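Local coordinates for protein cytolethal distending toxin subunit B (Escherichia coli, PDB 2F1N) that nicks DNA as the endonuclease subunit of a tripartite toxin, very probably damaging the DNA of intoxicated cells and thereby inducing G2/M cell cycle arrest, at residues Phe16-Trp21 / Met181-Phe186; Val48-Val53 / Leu109-Asn114; Glu119-Ser124 / Gly135-Asn140; Arg188-Leu193 / Leu221-Ala226; Gly57-Thr62 / Arg78-Asn83. All blocks are in the same frame, centred on the assembly; numbering follows the deposited sequence.

The five contacts sample both sheets of a DNase I-like sandwich. Contact 1 lies at its middle, its centre about 4 Å from that of the chain, where one sheet packs on the other. Contact 2, its centre about 8 Å from that of contact 1, pairs strands of the first sheet, and strand 50-56 is hydrogen-bonded to strand 18-25 of contact 1. Contacts 3 and 4 belong to the second sheet, their centres about 21 Å apart; contact 4 joins contact 1 through backbone bonds of Ile182 with Val225 and Phe186 with Leu221. Contact 5 sits far out on the first sheet, its centre about 28 Å from that of contact 4. Asp185 and Asp222 meet between contacts 1 and 4, probably near the nuclease cleft.

Contact 1: Phe16-Trp21 / Met181-Phe186; sequences FRVATW and MILGDF
Thr20 stands over one face of the flat Leu183-Gly184 peptide, with its OG1 3.4 Å from Gly184 CA and its CB 3.8 Å from Leu183 CB. A second flat group, the Phe186 ring, has Ile182 O in plane at its edge and the ring of Tyr223 stacked upon it. The contact lies at the heart of the DNase I-like alpha/beta sandwich, where two beta sheets pack on one another. Strand 18-25 belongs to one sheet and strand 179-183 to the other; their segments 18-21 and 181-183 run at 33° to each other with axes 7.9 Å apart, a separation bridged by side chains.

Val18, Thr20, Met181 and Leu183 all point into this interface. The CG2 branch of Val18 does most of the touching on its side, reaching Leu183 CD2 at 3.9 Å. Leu183 spreads its other methyl, CD1, against the strand backbone, 4.0 Å from Ala19 O. Ala52 of the neighbouring strand and Ala224 of the second sheet also pack on Leu183, which is thus buried from both layers.

The hydroxyl of Thr20 lies anti to its own nitrogen (chi1 176°), which brings it over the peptide; its polar partner is Gln54 NE2. Beyond the corner at Gly184, Asp185 turns its OD2 to Asn22 ND2, tying the end of the second strand to the residue after Trp21, probably beside the cleft, as in DNase I relatives. At the other end Met181, extended up to its bend at chi3, places SD 3.6 Å from Val18 CG2.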
# COMPACT_ATOMS: atom_id res chain seq x y z
N PHE A 16 9.58 9.80 4.51
CA PHE A 16 8.92 9.33 3.27
C PHE A 16 7.62 10.08 2.95
O PHE A 16 6.84 10.39 3.85
CB PHE A 16 8.53 7.86 3.42
CG PHE A 16 9.70 6.90 3.58
CD1 PHE A 16 10.33 6.75 4.81
CD2 PHE A 16 10.13 6.13 2.50
CE1 PHE A 16 11.40 5.86 4.95
CE2 PHE A 16 11.19 5.23 2.63
CZ PHE A 16 11.83 5.10 3.86
N ARG A 17 7.37 10.35 1.66
CA ARG A 17 6.02 10.68 1.17
C ARG A 17 5.50 9.38 0.57
O ARG A 17 6.16 8.79 -0.28
CB ARG A 17 6.08 11.72 0.05
CG ARG A 17 6.42 13.11 0.49
CD ARG A 17 6.47 14.11 -0.67
NE ARG A 17 5.41 13.92 -1.68
CZ ARG A 17 4.18 14.43 -1.57
NH1 ARG A 17 3.87 15.16 -0.51
NH2 ARG A 17 3.27 14.23 -2.52
N VAL A 18 4.35 8.92 1.05
CA VAL A 18 3.79 7.68 0.54
C VAL A 18 2.34 7.95 0.12
O VAL A 18 1.77 9.01 0.40
CB VAL A 18 3.86 6.52 1.58
CG1 VAL A 18 5.32 6.33 2.11
CG2 VAL A 18 2.95 6.78 2.75
N ALA A 19 1.74 7.00 -0.58
CA ALA A 19 0.33 7.15 -0.97
C ALA A 19 -0.30 5.81 -1.28
O ALA A 19 0.38 4.79 -1.35
CB ALA A 19 0.22 8.08 -2.25
N THR A 20 -1.62 5.80 -1.39
CA THR A 20 -2.33 4.59 -1.74
C THR A 20 -3.41 4.94 -2.78
O THR A 20 -4.00 6.04 -2.70
CB THR A 20 -2.94 3.96 -0.47
OG1 THR A 20 -3.71 2.81 -0.83
CG2 THR A 20 -3.96 4.90 0.21
N TRP A 21 -3.59 4.07 -3.77
CA TRP A 21 -4.63 4.28 -4.75
C TRP A 21 -5.26 2.97 -5.24
O TRP A 21 -4.56 2.06 -5.67
CB TRP A 21 -4.00 5.05 -5.95
CG TRP A 21 -5.05 5.55 -6.94
CD1 TRP A 21 -6.34 5.90 -6.66
CD2 TRP A 21 -4.90 5.68 -8.36
NE1 TRP A 21 -7.00 6.28 -7.82
CE2 TRP A 21 -6.13 6.15 -8.88
CE3 TRP A 21 -3.83 5.48 -9.26
CZ2 TRP A 21 -6.32 6.41 -10.24
CZ3 TRP A 21 -4.01 5.72 -10.60
CH2 TRP A 21 -5.25 6.20 -11.09
N MET A 181 3.78 0.44 8.01
CA MET A 181 2.64 1.23 7.59
C MET A 181 1.84 0.38 6.63
O MET A 181 2.41 -0.16 5.70
CB MET A 181 3.08 2.51 6.89
CG MET A 181 1.86 3.38 6.64
SD MET A 181 2.18 4.94 5.79
CE MET A 181 3.37 5.70 6.89
N ILE A 182 0.54 0.26 6.89
CA ILE A 182 -0.36 -0.46 5.97
C ILE A 182 -1.18 0.60 5.21
O ILE A 182 -1.91 1.40 5.82
CB ILE A 182 -1.31 -1.37 6.76
CG1 ILE A 182 -0.54 -2.28 7.76
CG2 ILE A 182 -2.12 -2.21 5.73
CD1 ILE A 182 -1.44 -3.03 8.77
N LEU A 183 -1.09 0.59 3.89
CA LEU A 183 -1.76 1.60 3.05
C LEU A 183 -2.76 0.85 2.22
O LEU A 183 -2.41 -0.14 1.57
CB LEU A 183 -0.73 2.21 2.10
CG LEU A 183 0.32 3.11 2.77
CD1 LEU A 183 1.70 3.08 2.02
CD2 LEU A 183 -0.26 4.52 2.75
N GLY A 184 -4.01 1.24 2.26
CA GLY A 184 -4.92 0.52 1.38
C GLY A 184 -6.34 0.91 1.47
O GLY A 184 -6.68 1.94 2.07
N ASP A 185 -7.15 0.10 0.76
CA ASP A 185 -8.58 0.24 0.77
C ASP A 185 -9.09 -0.73 1.81
O ASP A 185 -9.18 -1.96 1.61
CB ASP A 185 -9.14 -0.07 -0.64
CG ASP A 185 -10.64 0.02 -0.71
OD1 ASP A 185 -11.35 0.25 0.33
OD2 ASP A 185 -11.19 -0.20 -1.82
N PHE A 186 -9.45 -0.16 2.95
CA PHE A 186 -9.90 -0.98 4.07
C PHE A 186 -11.39 -1.29 4.03
O PHE A 186 -11.89 -2.12 4.80
CB PHE A 186 -9.54 -0.30 5.39
CG PHE A 186 -8.06 -0.26 5.64
CD1 PHE A 186 -7.41 -1.40 6.15
CD2 PHE A 186 -7.31 0.89 5.37
CE1 PHE A 186 -6.00 -1.37 6.36
CE2 PHE A 186 -5.91 0.93 5.60
CZ PHE A 186 -5.27 -0.20 6.10

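Contact 2: Val48-Val53 / Leu109-Asn114; sequences VDILAV and LALVSN
Two adjacent antiparallel strands of the larger sheet of the DNase I-like sandwich, 50-56 and 109-113, meet here side by side; the axes of segments 50-53 and 109-113 come within 4.7 Å. Leu51 with Val112 and Val53 with Ala110 form the hydrogen-bonded pairs, each closed by two backbone bonds; Leu51 N to Val112 O measures 2.9 Å. Ala52 faces Leu111 and Ile50 faces Ser113 as non-hydrogen-bonded pairs.

Leu111 CD2 meets Ala52 CB directly across at 4.0 Å and, on the diagonal, Ile50 CG2 at 4.0 Å. The opposite face carries Leu51, Val53, Ala110 and Val112, where Val53 CB meets Ala110 CB at 4.1 Å.

Past the last pair the ladder is extended by Asn114. Its N binds Asp49 O at 3.0 Å, while its ND2 donates to the anti lone pair of Asp49 OD1 at 2.9 Å, carboxylate and amide planes being 49° apart. Because Asp49 OD2 accepts from Arg17 N, this one carboxylate ties together three chain segments where strand 50-56 begins. The face carrying Ile50, Ala52 and Leu111 is turned to strands 133-138 and 141-147 of the second sheet, the two-sheet packing that characterises the DNase I-like alpha/beta sandwich.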
# COMPACT_ATOMS: atom_id res chain seq x y z
N VAL A 48 5.77 10.80 -4.93
CA VAL A 48 5.82 9.96 -3.73
C VAL A 48 6.91 8.90 -3.85
O VAL A 48 7.23 8.49 -4.96
CB VAL A 48 4.45 9.35 -3.39
CG1 VAL A 48 3.34 10.44 -3.46
CG2 VAL A 48 4.12 8.19 -4.30
N ASP A 49 7.48 8.50 -2.71
CA ASP A 49 8.53 7.46 -2.63
C ASP A 49 7.94 6.05 -2.73
O ASP A 49 8.56 5.18 -3.35
CB ASP A 49 9.24 7.62 -1.29
CG ASP A 49 9.84 9.00 -1.13
OD1 ASP A 49 10.58 9.43 -2.07
OD2 ASP A 49 9.60 9.76 -0.14
N ILE A 50 6.78 5.85 -2.12
CA ILE A 50 6.15 4.53 -2.12
C ILE A 50 4.69 4.74 -2.46
O ILE A 50 4.02 5.59 -1.87
CB ILE A 50 6.32 3.83 -0.77
CG1 ILE A 50 7.81 3.45 -0.60
CG2 ILE A 50 5.51 2.51 -0.74
CD1 ILE A 50 8.25 3.25 0.75
N LEU A 51 4.20 4.01 -3.46
CA LEU A 51 2.79 3.98 -3.76
C LEU A 51 2.23 2.54 -3.59
O LEU A 51 2.72 1.58 -4.23
CB LEU A 51 2.52 4.46 -5.21
CG LEU A 51 1.07 4.36 -5.71
CD1 LEU A 51 0.13 5.31 -4.91
CD2 LEU A 51 1.02 4.61 -7.22
N ALA A 52 1.17 2.41 -2.78
CA ALA A 52 0.45 1.16 -2.65
C ALA A 52 -0.71 1.22 -3.63
O ALA A 52 -1.44 2.22 -3.71
CB ALA A 52 -0.08 0.97 -1.20
N VAL A 53 -0.88 0.13 -4.35
CA VAL A 53 -1.95 0.07 -5.38
C VAL A 53 -2.86 -1.14 -5.13
O VAL A 53 -2.37 -2.27 -4.79
CB VAL A 53 -1.31 -0.06 -6.81
CG1 VAL A 53 -2.43 0.04 -7.94
CG2 VAL A 53 -0.22 1.00 -7.02
N LEU A 109 -2.63 -6.67 -6.62
CA LEU A 109 -1.98 -5.71 -5.70
C LEU A 109 -0.61 -5.33 -6.18
O LEU A 109 0.08 -6.13 -6.82
CB LEU A 109 -1.80 -6.34 -4.32
CG LEU A 109 -3.09 -6.62 -3.55
CD1 LEU A 109 -2.72 -7.61 -2.43
CD2 LEU A 109 -3.73 -5.37 -3.05
N ALA A 110 -0.22 -4.09 -5.86
CA ALA A 110 1.18 -3.66 -6.13
C ALA A 110 1.70 -2.65 -5.13
O ALA A 110 0.94 -1.93 -4.49
CB ALA A 110 1.33 -3.08 -7.59
N LEU A 111 3.02 -2.63 -5.03
CA LEU A 111 3.76 -1.51 -4.41
C LEU A 111 4.77 -1.02 -5.42
O LEU A 111 5.48 -1.81 -6.07
CB LEU A 111 4.44 -2.01 -3.16
CG LEU A 111 3.60 -2.23 -1.91
CD1 LEU A 111 4.34 -3.23 -0.98
CD2 LEU A 111 3.45 -0.86 -1.20
N VAL A 112 4.88 0.30 -5.55
CA VAL A 112 5.86 0.92 -6.42
C VAL A 112 6.80 1.73 -5.52
O VAL A 112 6.31 2.47 -4.63
CB VAL A 112 5.19 1.87 -7.41
CG1 VAL A 112 6.20 2.31 -8.51
CG2 VAL A 112 3.96 1.17 -8.04
N SER A 113 8.09 1.57 -5.73
CA SER A 113 9.05 2.28 -4.86
C SER A 113 10.23 2.84 -5.60
O SER A 113 10.75 2.20 -6.49
CB SER A 113 9.59 1.37 -3.76
OG SER A 113 9.64 0.05 -4.20
N ASN A 114 10.69 4.01 -5.19
CA ASN A 114 11.89 4.58 -5.85
C ASN A 114 13.21 4.04 -5.31
O ASN A 114 14.30 4.47 -5.77
CB ASN A 114 11.87 6.10 -5.82
CG ASN A 114 11.79 6.68 -4.43
OD1 ASN A 114 12.03 6.02 -3.43
ND2 ASN A 114 11.52 7.99 -4.38

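Contact 3: Glu119-Ser124 / Gly135-Asn140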
# COMPACT_ATOMS: atom_id res chain seq x y z
N GLU A 119 13.77 -6.15 1.53
CA GLU A 119 13.12 -7.43 1.85
C GLU A 119 11.68 -7.32 1.34
O GLU A 119 11.10 -6.23 1.29
CB GLU A 119 13.18 -7.68 3.38
CG GLU A 119 12.81 -9.06 3.86
CD GLU A 119 13.12 -9.28 5.34
OE1 GLU A 119 13.36 -8.30 6.11
OE2 GLU A 119 13.10 -10.45 5.71
N VAL A 120 11.14 -8.45 0.90
CA VAL A 120 9.73 -8.49 0.48
C VAL A 120 8.94 -9.42 1.39
O VAL A 120 9.37 -10.56 1.62
CB VAL A 120 9.61 -8.96 -0.97
CG1 VAL A 120 8.09 -8.83 -1.44
CG2 VAL A 120 10.54 -8.14 -1.83
N PHE A 121 7.78 -8.95 1.84
CA PHE A 121 6.87 -9.72 2.72
C PHE A 121 5.58 -10.11 1.97
O PHE A 121 4.98 -9.28 1.31
CB PHE A 121 6.46 -8.95 3.97
CG PHE A 121 7.62 -8.47 4.78
CD1 PHE A 121 8.60 -9.34 5.21
CD2 PHE A 121 7.76 -7.11 5.05
CE1 PHE A 121 9.71 -8.86 5.97
CE2 PHE A 121 8.87 -6.65 5.77
CZ PHE A 121 9.82 -7.53 6.24
N VAL A 122 5.17 -11.37 2.09
CA VAL A 122 3.93 -11.83 1.51
C VAL A 122 3.20 -12.60 2.61
O VAL A 122 3.67 -13.67 3.04
CB VAL A 122 4.17 -12.82 0.38
CG1 VAL A 122 2.84 -12.99 -0.34
CG2 VAL A 122 5.26 -12.31 -0.58
N LEU A 123 2.10 -12.04 3.09
CA LEU A 123 1.31 -12.65 4.14
C LEU A 123 -0.04 -13.15 3.56
O LEU A 123 -0.64 -12.53 2.67
CB LEU A 123 1.10 -11.67 5.32
CG LEU A 123 2.37 -10.86 5.75
CD1 LEU A 123 2.08 -10.00 6.94
CD2 LEU A 123 3.60 -11.73 6.04
N SER A 124 -0.49 -14.29 4.08
CA SER A 124 -1.67 -14.96 3.56
C SER A 124 -2.95 -14.20 3.87
O SER A 124 -3.03 -13.44 4.84
CB SER A 124 -1.72 -16.39 4.14
OG SER A 124 -0.56 -17.07 3.66
N GLY A 135 4.07 -6.61 1.16
CA GLY A 135 4.82 -5.52 1.80
C GLY A 135 6.28 -5.50 1.37
O GLY A 135 6.81 -6.52 0.91
N ILE A 136 6.93 -4.32 1.52
CA ILE A 136 8.38 -4.24 1.33
C ILE A 136 9.01 -3.58 2.56
O ILE A 136 8.39 -2.76 3.21
CB ILE A 136 8.77 -3.45 0.05
CG1 ILE A 136 8.30 -2.00 0.13
CG2 ILE A 136 8.14 -4.19 -1.21
CD1 ILE A 136 8.73 -1.16 -1.07
N ARG A 137 10.26 -3.92 2.82
CA ARG A 137 11.03 -3.25 3.87
C ARG A 137 12.12 -2.43 3.19
O ARG A 137 12.79 -2.94 2.27
CB ARG A 137 11.68 -4.29 4.81
CG ARG A 137 12.49 -3.60 5.97
CD ARG A 137 13.15 -4.60 6.91
NE ARG A 137 14.07 -5.51 6.20
CZ ARG A 137 15.33 -5.19 5.84
NH1 ARG A 137 15.82 -3.97 6.06
NH2 ARG A 137 16.09 -6.08 5.19
N ILE A 138 12.27 -1.16 3.61
CA ILE A 138 13.40 -0.34 3.16
C ILE A 138 14.01 0.13 4.47
O ILE A 138 13.37 0.88 5.23
CB ILE A 138 12.92 0.83 2.33
CG1 ILE A 138 12.35 0.30 0.99
CG2 ILE A 138 14.08 1.79 1.99
CD1 ILE A 138 11.41 1.27 0.40
N GLY A 139 15.22 -0.34 4.77
CA GLY A 139 15.82 0.02 6.06
C GLY A 139 14.95 -0.46 7.22
O GLY A 139 14.53 -1.62 7.28
N ASN A 140 14.66 0.46 8.13
CA ASN A 140 13.94 0.12 9.34
C ASN A 140 12.42 0.29 9.25
O ASN A 140 11.74 0.27 10.27
CB ASN A 140 14.46 1.07 10.42
CG ASN A 140 14.20 0.58 11.78
OD1 ASN A 140 14.70 -0.50 12.16
ND2 ASN A 140 13.45 1.37 12.56
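Glu119 pairs with Arg137 and Phe121 with Gly135 through backbone hydrogen bonds, both as antiparallel hydrogen-bonded pairs, with Val120 opposite Ile136 as the non-hydrogen-bonded pair between them. Phe121 N reaches Gly135 O at 2.8 Å and Gly135 N returns to Phe121 O at the same distance. The outer pair is less even, since Arg137 N lies 2.9 Å from Glu119 O whereas the bond from Glu119 N to Arg137 O is weak, at 3.4 Å.

The charged interaction is a salt bridge on the face shared with Phe121. Arg137 NE meets the anti lone pair of Glu119 OE1 at 2.9 Å, nearly in the guanidinium plane, though the carboxylate plane stands at 80° to it. A bend at chi3 (58°) turns the guanidinium back toward Glu119, and NH1 is held in turn by Gly139 O at 2.9 Å. OE1 has a further partner in His175 NE2, so it is gripped twice.

Among apolar contacts, Phe121 CE2 lies 3.8 Å from Arg137 CB, the ring passing beside bare Gly135. Phe166 and Phe167 meet this ring edge-to-face. The whole is a beta hairpin, strand 119-123 forming one of the two edge strands of the smaller sheet of this DNase I-like sandwich.

Contact 4: Arg188-Leu193 / Leu221-Ala226; sequences REPADL and LDYAVA
Tyr223 is the centre of the tight part of this contact, its ring wedged against the start of helix 190-194 where the helix packs on strand 222-228 of the DNase I-like fold. Pro190, the first residue of the helix, lays CG over one ring face toward its rim, 3.9 Å from the centroid and 15° off the normal, a CH-pi contact. At the ring edge Leu193 CD2 comes within 3.9 Å of Tyr223 CE1, and the same methyl continues to Val225 CG2. The hydroxyl donates to Arg188 O, a 2.8 Å bond with the donor well above the carbonyl plane rather than on a lone pair. With CG set between the backbone N and carbonyl carbon (chi1 49°), the ring projects from the strand toward the helix start. Ile207 of the neighbouring strand 205-208 also touches it.

Around Leu221 the contact is sparse though still buried: a single methyl, CD2, lies 3.6 Å from Arg188 N. The solvent side belongs to Glu189, the N-cap residue, which is partly exposed; its bent chain leads OE1 to 3.8 Å from Leu221 CD2, while OE2 accepts from Thr220 N.

Residues 188-193 open the 16-residue nuclear localization signal, this part of it folded against the strand. The buried Arg188 has its NE bound to Asn154 OD1, and its NH1 makes a weak hydrogen bond to Asp192 O. NH1 also lies 3.2 Å from Asp192 OD2, which stands well out of the guanidinium plane, so that no N-H points at OD2 and charge alone acts there.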
# COMPACT_ATOMS: atom_id res chain seq x y z
N ARG A 188 -13.96 0.04 5.09
CA ARG A 188 -14.72 0.51 6.26
C ARG A 188 -14.09 1.83 6.68
O ARG A 188 -12.92 2.10 6.34
CB ARG A 188 -14.73 -0.53 7.39
CG ARG A 188 -13.36 -0.84 7.97
CD ARG A 188 -13.53 -1.64 9.30
NE ARG A 188 -13.96 -3.01 9.09
CZ ARG A 188 -14.41 -3.81 10.09
NH1 ARG A 188 -14.55 -3.32 11.33
NH2 ARG A 188 -14.73 -5.08 9.87
N GLU A 189 -14.85 2.67 7.41
CA GLU A 189 -14.39 3.98 7.78
C GLU A 189 -13.34 3.84 8.90
O GLU A 189 -13.31 2.85 9.56
CB GLU A 189 -15.61 4.85 8.22
CG GLU A 189 -15.68 6.18 7.51
CD GLU A 189 -16.46 6.12 6.22
OE1 GLU A 189 -16.83 5.02 5.79
OE2 GLU A 189 -16.74 7.20 5.67
N PRO A 190 -12.45 4.82 9.05
CA PRO A 190 -11.36 4.76 10.04
C PRO A 190 -11.80 4.42 11.49
O PRO A 190 -11.23 3.55 12.14
CB PRO A 190 -10.78 6.16 9.95
CG PRO A 190 -10.99 6.55 8.57
CD PRO A 190 -12.35 6.05 8.23
N ALA A 191 -12.78 5.14 12.02
CA ALA A 191 -13.25 4.81 13.37
C ALA A 191 -13.84 3.41 13.48
O ALA A 191 -13.74 2.76 14.55
CB ALA A 191 -14.27 5.87 13.88
N ASP A 192 -14.46 2.92 12.38
CA ASP A 192 -14.97 1.58 12.36
C ASP A 192 -13.89 0.51 12.44
O ASP A 192 -14.08 -0.52 13.05
CB ASP A 192 -15.83 1.35 11.11
CG ASP A 192 -16.62 0.10 11.20
OD1 ASP A 192 -17.53 0.03 12.07
OD2 ASP A 192 -16.44 -0.89 10.47
N LEU A 193 -12.74 0.75 11.79
CA LEU A 193 -11.60 -0.12 11.97
C LEU A 193 -11.04 -0.02 13.42
O LEU A 193 -10.81 -1.05 14.04
CB LEU A 193 -10.51 0.29 10.99
CG LEU A 193 -9.20 -0.50 11.07
CD1 LEU A 193 -9.43 -2.04 10.89
CD2 LEU A 193 -8.29 0.08 9.96
N LEU A 221 -12.58 5.33 2.76
CA LEU A 221 -12.23 3.91 2.79
C LEU A 221 -10.74 3.65 2.60
O LEU A 221 -10.28 2.52 2.82
CB LEU A 221 -12.98 3.19 1.68
CG LEU A 221 -14.50 3.26 1.78
CD1 LEU A 221 -15.15 2.40 0.66
CD2 LEU A 221 -15.03 2.89 3.16
N ASP A 222 -10.03 4.66 2.11
CA ASP A 222 -8.62 4.49 1.69
C ASP A 222 -7.77 5.35 2.61
O ASP A 222 -7.91 6.58 2.63
CB ASP A 222 -8.46 4.99 0.25
CG ASP A 222 -9.37 4.29 -0.70
OD1 ASP A 222 -9.03 3.13 -1.05
OD2 ASP A 222 -10.49 4.77 -1.11
N TYR A 223 -6.85 4.72 3.32
CA TYR A 223 -6.06 5.47 4.28
C TYR A 223 -4.91 4.61 4.76
O TYR A 223 -4.57 3.61 4.10
CB TYR A 223 -6.99 5.98 5.43
CG TYR A 223 -7.90 4.96 6.04
CD1 TYR A 223 -7.48 4.19 7.13
CD2 TYR A 223 -9.23 4.78 5.58
CE1 TYR A 223 -8.35 3.22 7.72
CE2 TYR A 223 -10.11 3.80 6.13
CZ TYR A 223 -9.67 3.05 7.20
OH TYR A 223 -10.49 2.12 7.73
N ALA A 224 -4.27 4.98 5.88
CA ALA A 224 -3.06 4.29 6.36
C ALA A 224 -3.15 3.93 7.83
O ALA A 224 -3.82 4.63 8.60
CB ALA A 224 -1.79 5.13 6.11
N VAL A 225 -2.48 2.83 8.22
CA VAL A 225 -2.32 2.49 9.65
C VAL A 225 -0.83 2.38 9.88
O VAL A 225 -0.18 1.55 9.26
CB VAL A 225 -3.03 1.14 10.01
CG1 VAL A 225 -2.86 0.85 11.53
CG2 VAL A 225 -4.51 1.12 9.56
N ALA A 226 -0.27 3.21 10.77
CA ALA A 226 1.16 3.17 11.11
C ALA A 226 1.30 2.49 12.46
O ALA A 226 0.45 2.67 13.34
CB ALA A 226 1.75 4.62 11.19

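Contact 5: Gly57-Thr62 / Arg78-Asn83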
# COMPACT_ATOMS: atom_id res chain seq x y z
N GLY A 57 -4.69 -4.33 -11.88
CA GLY A 57 -4.63 -4.71 -13.30
C GLY A 57 -3.33 -5.47 -13.60
O GLY A 57 -3.00 -6.44 -12.93
N SER A 58 -2.64 -5.03 -14.62
CA SER A 58 -1.40 -5.62 -15.09
C SER A 58 -0.37 -4.49 -14.98
O SER A 58 -0.72 -3.32 -15.14
CB SER A 58 -1.57 -6.05 -16.56
OG SER A 58 -2.32 -7.30 -16.62
N PRO A 59 0.88 -4.82 -14.71
CA PRO A 59 1.92 -3.78 -14.64
C PRO A 59 2.17 -3.16 -16.03
O PRO A 59 1.70 -3.74 -17.05
CB PRO A 59 3.16 -4.52 -14.13
CG PRO A 59 2.93 -5.97 -14.51
CD PRO A 59 1.43 -6.17 -14.48
N PRO A 60 2.90 -2.05 -16.08
CA PRO A 60 3.23 -1.38 -17.34
C PRO A 60 3.91 -2.40 -18.25
O PRO A 60 4.74 -3.18 -17.78
CB PRO A 60 4.24 -0.31 -16.92
CG PRO A 60 3.99 -0.07 -15.45
CD PRO A 60 3.53 -1.37 -14.93
N SER A 61 3.55 -2.39 -19.54
CA SER A 61 4.15 -3.30 -20.51
C SER A 61 5.65 -3.17 -20.65
O SER A 61 6.30 -4.13 -21.06
CB SER A 61 3.48 -3.15 -21.90
OG SER A 61 3.69 -1.83 -22.36
N THR A 62 6.21 -2.02 -20.30
CA THR A 62 7.68 -1.90 -20.39
C THR A 62 8.43 -2.23 -19.10
O THR A 62 9.64 -2.19 -19.10
CB THR A 62 8.09 -0.51 -20.82
OG1 THR A 62 7.59 0.45 -19.88
CG2 THR A 62 7.37 -0.16 -22.15
N ARG A 78 6.17 -10.70 -7.93
CA ARG A 78 7.31 -10.47 -8.82
C ARG A 78 7.86 -9.09 -8.59
O ARG A 78 7.11 -8.15 -8.38
CB ARG A 78 6.91 -10.53 -10.35
CG ARG A 78 6.48 -11.88 -10.88
CD ARG A 78 5.60 -11.73 -12.14
NE ARG A 78 6.47 -11.71 -13.30
CZ ARG A 78 6.15 -11.22 -14.50
NH1 ARG A 78 4.98 -10.65 -14.71
NH2 ARG A 78 7.04 -11.31 -15.49
N GLU A 79 9.19 -8.95 -8.67
CA GLU A 79 9.83 -7.63 -8.67
C GLU A 79 10.10 -7.25 -10.11
O GLU A 79 10.71 -8.03 -10.84
CB GLU A 79 11.18 -7.70 -7.95
CG GLU A 79 11.96 -6.40 -7.99
CD GLU A 79 13.28 -6.58 -7.28
OE1 GLU A 79 14.21 -7.24 -7.82
OE2 GLU A 79 13.35 -6.12 -6.12
N LEU A 80 9.67 -6.05 -10.51
CA LEU A 80 9.93 -5.51 -11.84
C LEU A 80 10.68 -4.18 -11.78
O LEU A 80 10.47 -3.41 -10.84
CB LEU A 80 8.60 -5.33 -12.64
CG LEU A 80 7.44 -6.29 -12.30
CD1 LEU A 80 6.08 -5.69 -12.77
CD2 LEU A 80 7.66 -7.65 -12.95
N ILE A 81 11.57 -3.93 -12.74
CA ILE A 81 12.14 -2.62 -12.85
C ILE A 81 11.45 -1.87 -13.97
O ILE A 81 11.23 -2.41 -15.06
CB ILE A 81 13.71 -2.68 -13.03
CG1 ILE A 81 14.32 -3.03 -11.69
CG2 ILE A 81 14.30 -1.29 -13.41
CD1 ILE A 81 15.85 -3.37 -11.70
N TRP A 82 11.13 -0.61 -13.69
CA TRP A 82 10.37 0.21 -14.64
C TRP A 82 11.21 1.44 -14.92
O TRP A 82 11.40 2.33 -14.06
CB TRP A 82 8.99 0.56 -14.06
CG TRP A 82 8.03 1.31 -14.97
CD1 TRP A 82 8.06 1.39 -16.36
CD2 TRP A 82 6.90 2.06 -14.54
NE1 TRP A 82 6.99 2.15 -16.79
CE2 TRP A 82 6.25 2.56 -15.70
CE3 TRP A 82 6.33 2.34 -13.28
CZ2 TRP A 82 5.09 3.36 -15.64
CZ3 TRP A 82 5.14 3.11 -13.21
CH2 TRP A 82 4.54 3.60 -14.40
N ASN A 83 11.75 1.47 -16.15
CA ASN A 83 12.64 2.58 -16.54
C ASN A 83 11.76 3.74 -16.97
O ASN A 83 10.93 3.56 -17.86
CB ASN A 83 13.58 2.16 -17.68
CG ASN A 83 14.71 3.18 -17.95
OD1 ASN A 83 14.56 4.36 -17.69
ND2 ASN A 83 15.83 2.70 -18.47
O HOH W 1 11.60 -0.49 -18.27
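Trp82 carries the contact between strand 78-83, near one end of the larger sheet of the DNase I-like sandwich, and the proline-bearing loop 57-62 that follows strand 50-56. From CB the chain leaves with CG opposite the backbone nitrogen (chi1 -175°), which brings the indole alongside the loop. Its CD1 edge meets Thr62 OG1 at 3.7 Å. NE1 is next, near the same oxygen and 3.7 Å from Pro60 CB. At CE2 the ring passes under Pro60 CG, 3.5 Å away, and CZ2 is almost as near. CH2, the far tip, still lies 3.9 Å from Pro60 CG. The proline methylene thus sits over the six-membered ring, 13° off its normal, in a CH-pi contact. Helix 31-42 adds Val38 and Ile42 against the indole.

Two residues earlier in the strand Leu80 points its CD1 at Pro59, crossing it at about a right angle. Pro59 CB to Leu80 CD1 is 3.4 Å, a tight fit accompanied by a chi1 of -30°, away from a staggered position. Thr62 lies at the exposed margin, where a water donates to Thr62 O at 2.7 Å and accepts from Asn83 N at 2.9 Å.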